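Dihydrocoumarin hydrolase, AncDHCH1 (Pseudomonas sp., PDB 6C2C) probably hydrolyses the lactone ring of dihydrocoumarin at a two-zinc centre, as a metallo-beta-lactamase superfamily enzyme related to methyl-parathion hydrolase. Local coordinates at residues A[22-27]-A[212-217]; A[32-37]-A[93-98]; A[113-118]-A[137-142]; A[277-282]-A[292-297]. All blocks are in the same frame, centred on the assembly; numbering follows the deposited sequence.

Interaction 1. Residues A[22-27]-A[212-217]; sequences MMLGDF and YVVESK
Phe27 lays one face of its ring over the methylene of Ser216. Ser216 CB stands 3.6 Å from the centroid of the Phe27 ring and only 4° off the ring normal, a CH-pi contact centred on the face. At the edge of the ring, in its plane, sits a methyl of Val214, with CG1 3.7 Å from Phe27 CD2. That methyl is shared: Leu24 CD2 lies 3.7 Å from Val214 CG1, so one methyl touches both the aromatic edge and the leucine branch. Leu24 reaches it with CG trans to the backbone N (chi1 -177°), and it also packs on Leu221 of the next strand.

Both Leu24 and Phe27 belong to a type II' turn, closed by Leu24 N to Phe27 O and by Phe27 N to Leu24 O. Gly25 occupies its second position with a positive phi, and its CA faces Ser216 O at 3.7 Å. The amide of Asp26 is directed out of the turn, and Ser216 OG accepts it at 2.9 Å from Asp26 N, with an N-H...O angle of 153°. Beyond it, Lys217 curls back through bends at chi2 and chi4. Its NZ reaches Asp26 OD2 at 2.8 Å, on the syn lone pair of that oxygen, in a salt bridge at the exposed end.

The contact thus grades from buried apolar packing, through one hydroxyl-to-amide bond, to an exposed ion pair. The Ser216 side chain does two jobs, its CB supporting the Phe27 ring while its OG takes up a turn amide, so the hairpin tip of one sheet is fixed against a strand of the other.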
loop_
_atom_site.group_PDB
_atom_site.type_symbol
_atom_site.label_atom_id
_atom_site.label_comp_id
_atom_site.label_asym_id
_atom_site.label_seq_id
_atom_site.Cartn_x
_atom_site.Cartn_y
_atom_site.Cartn_z
ATOM N N MET A 22 -13.898 -7.489 3.950
ATOM C CA MET A 22 -13.579 -8.268 5.143
ATOM C C MET A 22 -14.139 -7.527 6.348
ATOM O O MET A 22 -13.835 -6.350 6.506
ATOM C CB MET A 22 -12.048 -8.458 5.266
ATOM C CG MET A 22 -11.643 -9.420 6.363
ATOM S SD MET A 22 -9.875 -9.375 6.632
ATOM C CE MET A 22 -9.696 -7.826 7.485
ATOM N N MET A 23 -14.907 -8.191 7.206
ATOM C CA MET A 23 -15.304 -7.562 8.455
ATOM C C MET A 23 -14.207 -7.676 9.491
ATOM O O MET A 23 -13.437 -8.660 9.523
ATOM C CB MET A 23 -16.612 -8.165 9.003
ATOM C CG MET A 23 -17.802 -7.905 8.122
ATOM S SD MET A 23 -18.169 -6.162 7.878
ATOM C CE MET A 23 -18.431 -5.567 9.558
ATOM N N LEU A 24 -14.093 -6.615 10.305
ATOM C CA LEU A 24 -13.102 -6.542 11.389
ATOM C C LEU A 24 -13.868 -6.000 12.595
ATOM O O LEU A 24 -14.010 -4.779 12.758
ATOM C CB LEU A 24 -11.919 -5.644 10.978
ATOM C CG LEU A 24 -10.844 -5.623 12.074
ATOM C CD1 LEU A 24 -9.865 -6.802 11.875
ATOM C CD2 LEU A 24 -10.015 -4.330 12.014
ATOM N N GLY A 25 -14.433 -6.908 13.416
ATOM C CA GLY A 25 -15.330 -6.440 14.467
ATOM C C GLY A 25 -16.508 -5.720 13.841
ATOM O O GLY A 25 -17.160 -6.220 12.902
ATOM N N ASP A 26 -16.759 -4.526 14.336
ATOM C CA ASP A 26 -17.833 -3.683 13.820
ATOM C C ASP A 26 -17.428 -2.947 12.535
ATOM O O ASP A 26 -18.277 -2.268 11.914
ATOM C CB ASP A 26 -18.225 -2.641 14.869
ATOM C CG ASP A 26 -18.854 -3.255 16.112
ATOM O OD1 ASP A 26 -19.436 -4.353 16.029
ATOM O OD2 ASP A 26 -18.706 -2.631 17.168
ATOM N N PHE A 27 -16.143 -2.984 12.166
ATOM C CA PHE A 27 -15.684 -2.209 11.020
ATOM C C PHE A 27 -15.755 -3.059 9.760
ATOM O O PHE A 27 -15.563 -4.274 9.794
ATOM C CB PHE A 27 -14.221 -1.709 11.190
ATOM C CG PHE A 27 -13.968 -0.798 12.381
ATOM C CD1 PHE A 27 -15.003 -0.228 13.107
ATOM C CD2 PHE A 27 -12.681 -0.462 12.688
ATOM C CE1 PHE A 27 -14.744 0.612 14.151
ATOM C CE2 PHE A 27 -12.375 0.403 13.755
ATOM C CZ PHE A 27 -13.401 0.930 14.483
ATOM N N TYR A 212 -0.630 1.924 10.137
ATOM C CA TYR A 212 -1.925 2.317 10.708
ATOM C C TYR A 212 -2.549 1.100 11.363
ATOM O O TYR A 212 -2.735 0.041 10.717
ATOM C CB TYR A 212 -2.892 2.955 9.687
ATOM C CG TYR A 212 -2.296 4.246 9.174
ATOM C CD1 TYR A 212 -2.347 5.406 9.974
ATOM C CD2 TYR A 212 -1.647 4.292 7.954
ATOM C CE1 TYR A 212 -1.782 6.585 9.581
ATOM C CE2 TYR A 212 -1.053 5.520 7.519
ATOM C CZ TYR A 212 -1.090 6.629 8.379
ATOM O OH TYR A 212 -0.545 7.872 7.995
ATOM N N VAL A 213 -2.921 1.271 12.626
ATOM C CA VAL A 213 -3.412 0.156 13.448
ATOM C C VAL A 213 -4.916 0.316 13.591
ATOM O O VAL A 213 -5.388 1.340 14.111
ATOM C CB VAL A 213 -2.743 0.145 14.814
ATOM C CG1 VAL A 213 -3.342 -0.972 15.678
ATOM C CG2 VAL A 213 -1.208 0.107 14.636
ATOM N N VAL A 214 -5.686 -0.647 13.064
ATOM C CA VAL A 214 -7.144 -0.582 13.041
ATOM C C VAL A 214 -7.680 -1.606 14.017
ATOM O O VAL A 214 -7.272 -2.760 13.950
ATOM C CB VAL A 214 -7.670 -0.910 11.638
ATOM C CG1 VAL A 214 -9.191 -0.794 11.599
ATOM C CG2 VAL A 214 -6.967 0.030 10.614
ATOM N N GLU A 215 -8.530 -1.205 14.958
ATOM C CA GLU A 215 -9.002 -2.183 15.943
ATOM C C GLU A 215 -10.466 -1.958 16.259
ATOM O O GLU A 215 -10.907 -0.824 16.477
ATOM C CB GLU A 215 -8.190 -2.134 17.248
ATOM C CG GLU A 215 -8.592 -3.239 18.168
ATOM C CD GLU A 215 -7.539 -3.563 19.212
ATOM O OE1 GLU A 215 -6.491 -2.895 19.268
ATOM O OE2 GLU A 215 -7.755 -4.517 19.973
ATOM N N SER A 216 -11.218 -3.059 16.260
ATOM C CA SER A 216 -12.608 -3.008 16.675
ATOM C C SER A 216 -12.973 -4.293 17.396
ATOM O O SER A 216 -12.761 -5.367 16.857
ATOM C CB SER A 216 -13.539 -2.826 15.481
ATOM O OG SER A 216 -14.921 -2.874 15.946
ATOM N N LYS A 217 -13.567 -4.181 18.603
ATOM C CA LYS A 217 -14.087 -5.358 19.325
ATOM C C LYS A 217 -13.025 -6.462 19.403
ATOM O O LYS A 217 -13.297 -7.654 19.170
ATOM C CB LYS A 217 -15.392 -5.850 18.688
ATOM C CG LYS A 217 -16.456 -4.785 18.692
ATOM C CD LYS A 217 -16.729 -4.289 20.104
ATOM C CE LYS A 217 -17.812 -3.164 20.180
ATOM N NZ LYS A 217 -19.172 -3.578 19.720
#

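Interaction 2. Residues A[32-37]-A[93-98]; sequences LSDGTV and PTLGKL
Asp34 and Leu95 cross at about a right angle, the carboxylate passing the leucine with OD2 3.5 Å from Leu95 CB. Turned with CG anti to the backbone N (chi1 -165°), the Asp34 carboxylate faces a run of loop amides. Leu98 N meets Asp34 OD1 at 2.9 Å on its anti side, close to the carboxylate plane. Gly96 N comes instead from well above that plane, 51° out of it, to Asp34 OD2 at 3.0 Å; the same oxygen also accepts from Ala87 N. Between these two amides, Lys97 N gives a nearly straight bond (166°) to the backbone Asp34 O at 2.9 Å.

Further along, Thr94 OG1 donates to Thr36 O at 2.6 Å within the carbonyl plane, while a water bridges Thr36 N and Thr94 O. Leu95 slips its CD2 against the side-chain-free Gly35, 3.5 Å from Gly35 C. At the other end the Leu98 and Leu32 side chains cross at a slant, Leu98 CD1 4.0 Å from Leu32 CB, just where helix 98-104 begins.

Three backbone N-H groups, one of them from Ala87, therefore share the two carboxylate oxygens. Such a setting would be expected to stabilise the ionised Asp34 and to fix the loop leading into the helix.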
loop_
_atom_site.group_PDB
_atom_site.type_symbol
_atom_site.label_atom_id
_atom_site.label_comp_id
_atom_site.label_asym_id
_atom_site.label_seq_id
_atom_site.Cartn_x
_atom_site.Cartn_y
_atom_site.Cartn_z
ATOM N N LEU A 32 -8.532 -2.456 -1.622
ATOM C CA LEU A 32 -8.704 -1.911 -2.945
ATOM C C LEU A 32 -7.430 -2.113 -3.744
ATOM O O LEU A 32 -6.339 -1.751 -3.297
ATOM C CB LEU A 32 -9.060 -0.424 -2.856
ATOM C CG LEU A 32 -10.388 -0.077 -2.155
ATOM C CD1 LEU A 32 -10.472 1.428 -1.955
ATOM C CD2 LEU A 32 -11.562 -0.514 -3.028
ATOM N N SER A 33 -7.562 -2.647 -4.942
ATOM C CA SER A 33 -6.396 -2.799 -5.797
ATOM C C SER A 33 -6.208 -1.568 -6.682
ATOM O O SER A 33 -7.173 -1.085 -7.308
ATOM C CB SER A 33 -6.599 -4.024 -6.679
ATOM O OG SER A 33 -5.544 -4.141 -7.630
ATOM N N ASP A 34 -4.977 -1.068 -6.758
ATOM C CA ASP A 34 -4.698 -0.057 -7.735
ATOM C C ASP A 34 -4.219 -0.634 -9.061
ATOM O O ASP A 34 -3.919 0.156 -9.976
ATOM C CB ASP A 34 -3.631 0.925 -7.206
ATOM C CG ASP A 34 -3.570 2.209 -8.027
ATOM O OD1 ASP A 34 -4.648 2.828 -8.251
ATOM O OD2 ASP A 34 -2.453 2.615 -8.399
ATOM N N GLY A 35 -4.151 -1.946 -9.159
ATOM C CA GLY A 35 -3.495 -2.605 -10.280
ATOM C C GLY A 35 -2.245 -3.313 -9.794
ATOM O O GLY A 35 -1.954 -3.397 -8.590
ATOM N N THR A 36 -1.454 -3.771 -10.771
ATOM C CA THR A 36 -0.135 -4.326 -10.527
ATOM C C THR A 36 0.863 -3.634 -11.433
ATOM O O THR A 36 0.479 -3.035 -12.448
ATOM C CB THR A 36 -0.103 -5.808 -10.875
ATOM O OG1 THR A 36 -0.406 -5.990 -12.281
ATOM C CG2 THR A 36 -1.060 -6.599 -10.019
ATOM N N VAL A 37 2.154 -3.817 -11.106
ATOM C CA VAL A 37 3.241 -3.306 -11.954
ATOM C C VAL A 37 4.445 -4.238 -11.817
ATOM O O VAL A 37 4.732 -4.738 -10.729
ATOM C CB VAL A 37 3.600 -1.862 -11.573
ATOM C CG1 VAL A 37 4.185 -1.808 -10.148
ATOM C CG2 VAL A 37 4.579 -1.307 -12.606
ATOM N N PRO A 93 0.933 3.013 -17.067
ATOM C CA PRO A 93 -0.462 2.768 -17.427
ATOM C C PRO A 93 -1.122 1.573 -16.751
ATOM O O PRO A 93 -2.332 1.459 -16.884
ATOM C CB PRO A 93 -0.395 2.548 -18.967
ATOM C CG PRO A 93 0.924 2.037 -19.189
ATOM C CD PRO A 93 1.856 2.618 -18.138
ATOM N N THR A 94 -0.395 0.712 -15.988
ATOM C CA THR A 94 -1.004 -0.452 -15.359
ATOM C C THR A 94 -1.558 -0.161 -13.972
ATOM O O THR A 94 -2.167 -1.041 -13.374
ATOM C CB THR A 94 -0.011 -1.616 -15.286
ATOM O OG1 THR A 94 1.045 -1.356 -14.342
ATOM C CG2 THR A 94 0.561 -1.858 -16.699
ATOM N N LEU A 95 -1.354 1.040 -13.455
ATOM C CA LEU A 95 -1.865 1.371 -12.124
ATOM C C LEU A 95 -2.948 2.413 -12.281
ATOM O O LEU A 95 -3.456 2.655 -13.400
ATOM C CB LEU A 95 -0.700 1.864 -11.283
ATOM C CG LEU A 95 0.285 0.745 -10.986
ATOM C CD1 LEU A 95 1.532 1.363 -10.201
ATOM C CD2 LEU A 95 -0.327 -0.417 -10.174
ATOM N N GLY A 96 -3.338 3.030 -11.183
ATOM C CA GLY A 96 -4.443 3.964 -11.240
ATOM C C GLY A 96 -5.822 3.338 -11.277
ATOM O O GLY A 96 -6.801 4.035 -11.605
ATOM N N LYS A 97 -5.960 2.060 -10.922
ATOM C CA LYS A 97 -7.273 1.427 -10.963
ATOM C C LYS A 97 -8.085 1.659 -9.704
ATOM O O LYS A 97 -9.253 1.241 -9.640
ATOM C CB LYS A 97 -7.133 -0.084 -11.199
ATOM C CG LYS A 97 -6.227 -0.502 -12.298
ATOM C CD LYS A 97 -6.120 0.476 -13.440
ATOM C CE LYS A 97 -5.577 -0.210 -14.681
ATOM N NZ LYS A 97 -4.576 0.694 -15.298
ATOM N N LEU A 98 -7.507 2.303 -8.681
ATOM C CA LEU A 98 -8.227 2.429 -7.416
ATOM C C LEU A 98 -9.589 3.097 -7.576
ATOM O O LEU A 98 -10.565 2.649 -6.983
ATOM C CB LEU A 98 -7.384 3.200 -6.395
ATOM C CG LEU A 98 -8.071 3.234 -5.006
ATOM C CD1 LEU A 98 -7.066 2.927 -3.900
ATOM C CD2 LEU A 98 -8.692 4.578 -4.791
HETATM O O HOH W 1 -2.860 -3.555 -13.558
#

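Interaction 3. Residues A[113-118]-A[137-142]; sequences DEIYIT and PNAVVR
Val141 fills the hollow between Ile115 and Ile117, spreading its two methyls toward the two isoleucines: CG1 reaches Ile117 CG1 at 3.9 Å, and CG2 meets Ile115 CB at 4.2 Å. Farther back, the small Ala139 leaves room for the long branch of Ile115, whose CD1 rests 3.6 Å from Ala139 CB. Ile115, Ile117, Ala139 and Val141 make this an apolar side, and Leu175 and Tyr178 of helix 162-180 pack on it at Val141.

The face of Glu114, Tyr116, Val140 and Arg142 is shaped differently. Here the Arg142 chain runs alongside the Tyr116 ring in the same direction, with CB 4.0 Å from Tyr116 CD1. The guanidinium plane is turned 68° from the ring, so the two do not stack. Bending at chi3 carries it to Lys185 O and Pro186 O, which take NE and NH2, while a water links Arg142 NH1 to Glu114 OE2. That carboxylate oxygen also receives Tyr116 OH at 2.7 Å, from above its plane.

Parallel pairing sets this register. Ile115 N binds Val140 O and Arg142 N binds Ile115 O, the latter at 2.8 Å and nearly along the C=O axis. Val140 N to Asp113 O and Ile117 N to Arg142 O extend the series at its ends.

Strand 140-142 is the outermost strand of this sheet, and the chain after Thr118 continues directly into the zinc ligands His119, His121, Asp123 and His124. The chemistry is thus divided by face: aliphatic side chains toward the helix, and a water-mediated Glu114-Arg142 link, not a direct salt bridge, on the other.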
loop_
_atom_site.group_PDB
_atom_site.type_symbol
_atom_site.label_atom_id
_atom_site.label_comp_id
_atom_site.label_asym_id
_atom_site.label_seq_id
_atom_site.Cartn_x
_atom_site.Cartn_y
_atom_site.Cartn_z
ATOM N N ASP A 113 -14.044 10.522 4.428
ATOM C CA ASP A 113 -13.858 11.566 5.442
ATOM C C ASP A 113 -12.405 11.906 5.686
ATOM O O ASP A 113 -12.043 13.095 5.828
ATOM C CB ASP A 113 -14.483 11.080 6.762
ATOM C CG ASP A 113 -15.987 10.926 6.653
ATOM O OD1 ASP A 113 -16.661 11.888 6.210
ATOM O OD2 ASP A 113 -16.496 9.856 7.028
ATOM N N GLU A 114 -11.539 10.879 5.767
ATOM C CA GLU A 114 -10.137 11.088 6.100
ATOM C C GLU A 114 -9.369 10.087 5.273
ATOM O O GLU A 114 -9.857 8.989 4.985
ATOM C CB GLU A 114 -9.845 10.929 7.613
ATOM C CG GLU A 114 -10.665 11.947 8.426
ATOM C CD GLU A 114 -10.149 12.187 9.823
ATOM O OE1 GLU A 114 -10.730 13.066 10.509
ATOM O OE2 GLU A 114 -9.162 11.557 10.235
ATOM N N ILE A 115 -8.148 10.484 4.901
ATOM C CA ILE A 115 -7.251 9.627 4.115
ATOM C C ILE A 115 -5.935 9.611 4.869
ATOM O O ILE A 115 -5.396 10.668 5.196
ATOM C CB ILE A 115 -7.068 10.170 2.685
ATOM C CG1 ILE A 115 -8.432 10.093 1.965
ATOM C CG2 ILE A 115 -5.972 9.339 1.970
ATOM C CD1 ILE A 115 -8.427 10.829 0.549
ATOM N N TYR A 116 -5.426 8.418 5.176
ATOM C CA TYR A 116 -4.160 8.270 5.901
ATOM C C TYR A 116 -3.114 7.692 4.959
ATOM O O TYR A 116 -3.339 6.696 4.287
ATOM C CB TYR A 116 -4.308 7.373 7.142
ATOM C CG TYR A 116 -5.400 7.846 8.096
ATOM C CD1 TYR A 116 -5.725 9.191 8.231
ATOM C CD2 TYR A 116 -6.126 6.913 8.812
ATOM C CE1 TYR A 116 -6.759 9.623 9.135
ATOM C CE2 TYR A 116 -7.154 7.338 9.702
ATOM C CZ TYR A 116 -7.460 8.684 9.778
ATOM O OH TYR A 116 -8.504 9.013 10.676
ATOM N N ILE A 117 -1.993 8.398 4.823
ATOM C CA ILE A 117 -0.957 8.055 3.864
ATOM C C ILE A 117 0.192 7.378 4.602
ATOM O O ILE A 117 0.769 7.952 5.546
ATOM C CB ILE A 117 -0.487 9.334 3.161
ATOM C CG1 ILE A 117 -1.623 9.958 2.347
ATOM C CG2 ILE A 117 0.750 9.035 2.330
ATOM C CD1 ILE A 117 -2.169 8.988 1.262
ATOM N N THR A 118 0.535 6.143 4.207
ATOM C CA THR A 118 1.645 5.486 4.902
ATOM C C THR A 118 2.969 6.196 4.608
ATOM O O THR A 118 3.776 6.394 5.508
ATOM C CB THR A 118 1.742 3.999 4.493
ATOM O OG1 THR A 118 1.943 3.881 3.061
ATOM C CG2 THR A 118 0.502 3.211 4.960
ATOM N N PRO A 137 -13.139 15.138 -2.473
ATOM C CA PRO A 137 -13.369 16.575 -2.248
ATOM C C PRO A 137 -13.722 16.932 -0.824
ATOM O O PRO A 137 -13.646 18.133 -0.480
ATOM C CB PRO A 137 -14.545 16.883 -3.188
ATOM C CG PRO A 137 -15.284 15.580 -3.323
ATOM C CD PRO A 137 -14.104 14.571 -3.441
ATOM N N ASN A 138 -14.095 15.961 0.023
ATOM C CA ASN A 138 -14.401 16.254 1.411
ATOM C C ASN A 138 -13.349 15.745 2.372
ATOM O O ASN A 138 -13.445 16.044 3.561
ATOM C CB ASN A 138 -15.786 15.687 1.793
ATOM C CG ASN A 138 -16.907 16.265 0.912
ATOM O OD1 ASN A 138 -17.035 17.506 0.802
ATOM N ND2 ASN A 138 -17.654 15.400 0.214
ATOM N N ALA A 139 -12.349 15.000 1.899
ATOM C CA ALA A 139 -11.449 14.311 2.821
ATOM C C ALA A 139 -10.375 15.239 3.412
ATOM O O ALA A 139 -9.862 16.157 2.743
ATOM C CB ALA A 139 -10.782 13.126 2.096
ATOM N N VAL A 140 -10.064 14.991 4.670
ATOM C CA VAL A 140 -8.846 15.507 5.281
ATOM C C VAL A 140 -7.759 14.449 5.107
ATOM O O VAL A 140 -7.968 13.285 5.461
ATOM C CB VAL A 140 -9.080 15.787 6.757
ATOM C CG1 VAL A 140 -7.752 16.181 7.491
ATOM C CG2 VAL A 140 -10.143 16.874 6.968
ATOM N N VAL A 141 -6.571 14.860 4.611
ATOM C CA VAL A 141 -5.485 13.915 4.371
ATOM C C VAL A 141 -4.511 14.076 5.518
ATOM O O VAL A 141 -4.207 15.210 5.910
ATOM C CB VAL A 141 -4.809 14.229 3.018
ATOM C CG1 VAL A 141 -3.567 13.347 2.836
ATOM C CG2 VAL A 141 -5.782 14.060 1.832
ATOM N N ARG A 142 -3.978 12.967 6.045
ATOM C CA ARG A 142 -3.017 13.018 7.140
ATOM C C ARG A 142 -1.836 12.136 6.803
ATOM O O ARG A 142 -1.994 11.095 6.167
ATOM C CB ARG A 142 -3.622 12.557 8.454
ATOM C CG ARG A 142 -4.967 13.256 8.774
ATOM C CD ARG A 142 -5.273 13.230 10.255
ATOM N NE ARG A 142 -4.283 14.072 10.959
ATOM C CZ ARG A 142 -4.297 14.188 12.282
ATOM N NH1 ARG A 142 -5.265 13.576 13.016
ATOM N NH2 ARG A 142 -3.363 14.922 12.858
HETATM O O HOH W 2 -7.753 12.366 12.541
#

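Interaction 4. Residues A[277-282]-A[292-297]; sequences PGIGHI and VPVNYS
The imidazole of His281 is tied to Val292 at its edge, and neither ring face is met by residues 292-297. A water lies in the ring plane 2.7 Å from His281 ND1 and donates to Val292 O at 2.8 Å. The strand pairing brings His281 CB to 4.3 Å from Val292 CB; from there a chi1 of -72° sets CG opposite the carbonyl carbon, and ND1 reaches the water. The CB of Pro293 points away from 277-282.

Val292 O has a second donor, His281 N at 2.9 Å. The return bond, Val292 N to His281 O, is 2.8 Å long and close to straight at 169°, making this a hydrogen-bonded antiparallel pair with both side chains on one face. One step on, Gly280 and Pro293 form a non-hydrogen-bonded pair whose CA atoms come within 4.0 Å. Gly280 is fully extended and has no side chain in the way. In such a pair the backbone N points off the partner strand, so the missing N-H of proline costs no bond here.

Val294 N then binds Ile279 O at 3.0 Å, and its side chain closes over the same residue: Val294 CG1 lies 3.6 Å from Ile279 CG2, the branches crossing at a slant. Ile279 also packs on Ala31 of strand 27-39.

Paired backbone bonds, alternating pair types and a short connection identify the contact as the open end of the beta hairpin formed by strands 279-285 and 288-293. Strand 288-293 is the outermost strand of the seven-stranded mixed sheet, so the hairpin forms one border of that half of the metallo-beta-lactamase fold.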
loop_
_atom_site.group_PDB
_atom_site.type_symbol
_atom_site.label_atom_id
_atom_site.label_comp_id
_atom_site.label_asym_id
_atom_site.label_seq_id
_atom_site.Cartn_x
_atom_site.Cartn_y
_atom_site.Cartn_z
ATOM N N PRO A 277 -5.359 -9.569 -1.957
ATOM C CA PRO A 277 -5.630 -8.342 -1.212
ATOM C C PRO A 277 -4.578 -8.031 -0.135
ATOM O O PRO A 277 -4.728 -6.992 0.572
ATOM C CB PRO A 277 -7.021 -8.644 -0.568
ATOM C CG PRO A 277 -6.903 -10.147 -0.253
ATOM C CD PRO A 277 -6.260 -10.690 -1.531
ATOM N N GLY A 278 -3.541 -8.849 -0.025
ATOM C CA GLY A 278 -2.448 -8.471 0.852
ATOM C C GLY A 278 -2.748 -8.537 2.326
ATOM O O GLY A 278 -2.037 -7.906 3.110
ATOM N N ILE A 279 -3.702 -9.384 2.740
ATOM C CA ILE A 279 -4.180 -9.426 4.127
ATOM C C ILE A 279 -3.927 -10.847 4.653
ATOM O O ILE A 279 -4.339 -11.821 4.002
ATOM C CB ILE A 279 -5.686 -9.055 4.251
ATOM C CG1 ILE A 279 -5.965 -7.609 3.854
ATOM C CG2 ILE A 279 -6.132 -9.217 5.683
ATOM C CD1 ILE A 279 -7.447 -7.253 3.745
ATOM N N GLY A 280 -3.366 -10.962 5.864
ATOM C CA GLY A 280 -3.135 -12.300 6.396
ATOM C C GLY A 280 -2.511 -12.192 7.771
ATOM O O GLY A 280 -2.305 -11.108 8.312
ATOM N N HIS A 281 -2.231 -13.350 8.331
ATOM C CA HIS A 281 -1.504 -13.487 9.573
ATOM C C HIS A 281 -0.045 -13.810 9.273
ATOM O O HIS A 281 0.358 -14.137 8.135
ATOM C CB HIS A 281 -2.113 -14.614 10.411
ATOM C CG HIS A 281 -3.441 -14.283 10.995
ATOM N ND1 HIS A 281 -4.649 -14.589 10.385
ATOM C CD2 HIS A 281 -3.755 -13.714 12.184
ATOM C CE1 HIS A 281 -5.630 -14.189 11.157
ATOM N NE2 HIS A 281 -5.114 -13.651 12.249
ATOM N N ILE A 282 0.772 -13.677 10.327
ATOM C CA ILE A 282 2.200 -13.983 10.267
ATOM C C ILE A 282 2.542 -14.937 11.404
ATOM O O ILE A 282 2.096 -14.747 12.542
ATOM C CB ILE A 282 3.021 -12.677 10.352
ATOM C CG1 ILE A 282 2.858 -11.910 9.052
ATOM C CG2 ILE A 282 4.489 -12.973 10.513
ATOM C CD1 ILE A 282 3.748 -10.608 9.004
ATOM N N VAL A 292 0.268 -16.171 6.191
ATOM C CA VAL A 292 -0.933 -17.004 6.103
ATOM C C VAL A 292 -2.077 -16.118 5.605
ATOM O O VAL A 292 -2.696 -15.395 6.386
ATOM C CB VAL A 292 -1.273 -17.608 7.473
ATOM C CG1 VAL A 292 -2.494 -18.509 7.385
ATOM C CG2 VAL A 292 -0.023 -18.360 8.064
ATOM N N PRO A 293 -2.354 -16.125 4.287
ATOM C CA PRO A 293 -3.408 -15.268 3.725
ATOM C C PRO A 293 -4.735 -15.564 4.383
ATOM O O PRO A 293 -5.010 -16.705 4.778
ATOM C CB PRO A 293 -3.426 -15.667 2.233
ATOM C CG PRO A 293 -2.049 -16.241 1.942
ATOM C CD PRO A 293 -1.624 -16.897 3.264
ATOM N N VAL A 294 -5.596 -14.537 4.463
ATOM C CA VAL A 294 -6.941 -14.745 4.988
ATOM C C VAL A 294 -7.734 -15.729 4.124
ATOM O O VAL A 294 -7.632 -15.766 2.889
ATOM C CB VAL A 294 -7.743 -13.434 5.121
ATOM C CG1 VAL A 294 -7.219 -12.635 6.304
ATOM C CG2 VAL A 294 -7.774 -12.622 3.820
ATOM N N ASN A 295 -8.569 -16.480 4.798
ATOM C CA ASN A 295 -9.517 -17.393 4.166
ATOM C C ASN A 295 -10.557 -16.587 3.389
ATOM O O ASN A 295 -11.113 -15.595 3.887
ATOM C CB ASN A 295 -10.190 -18.224 5.277
ATOM C CG ASN A 295 -11.005 -19.387 4.750
ATOM O OD1 ASN A 295 -10.484 -20.223 4.007
ATOM N ND2 ASN A 295 -12.304 -19.458 5.148
ATOM N N TYR A 296 -10.882 -17.048 2.184
ATOM C CA TYR A 296 -11.933 -16.385 1.415
ATOM C C TYR A 296 -13.267 -16.455 2.145
ATOM O O TYR A 296 -13.727 -17.548 2.507
ATOM C CB TYR A 296 -12.037 -17.038 0.036
ATOM C CG TYR A 296 -13.116 -16.433 -0.838
ATOM C CD1 TYR A 296 -12.924 -15.178 -1.428
ATOM C CD2 TYR A 296 -14.317 -17.111 -1.085
ATOM C CE1 TYR A 296 -13.881 -14.621 -2.285
ATOM C CE2 TYR A 296 -15.306 -16.536 -1.896
ATOM C CZ TYR A 296 -15.077 -15.309 -2.480
ATOM O OH TYR A 296 -16.053 -14.809 -3.287
ATOM N N SER A 297 -13.900 -15.287 2.361
ATOM C CA SER A 297 -15.139 -15.217 3.103
ATOM C C SER A 297 -16.149 -14.350 2.366
ATOM O O SER A 297 -15.796 -13.292 1.819
ATOM C CB SER A 297 -14.827 -14.681 4.530
ATOM O OG SER A 297 -15.971 -14.637 5.345
HETATM O O HOH W 3 -4.987 -15.754 7.919
#

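How the interactions relate
From the N terminus, residues 22-27 open the longest loop, closed when 212-217 joins them in interaction 1. Within it, interaction 2 closes between 32-37 and 93-98, and interaction 3 follows in series between 113-118 and 137-142. Interaction 4 opens only after interaction 1 has closed, and none of the loops cross. Interactions 2 and 3 involve different parts of the six-stranded sheet; interaction 4 borders the seven-stranded one, and interaction 1 joins the two. Two pairs touch directly: Tyr212 OH lies 2.8 Å from Ile117 O, a probable hydrogen bond linking interactions 1 and 3, and Met22 SD packs 3.9 Å from Ile279 CG2, linking 1 and 4.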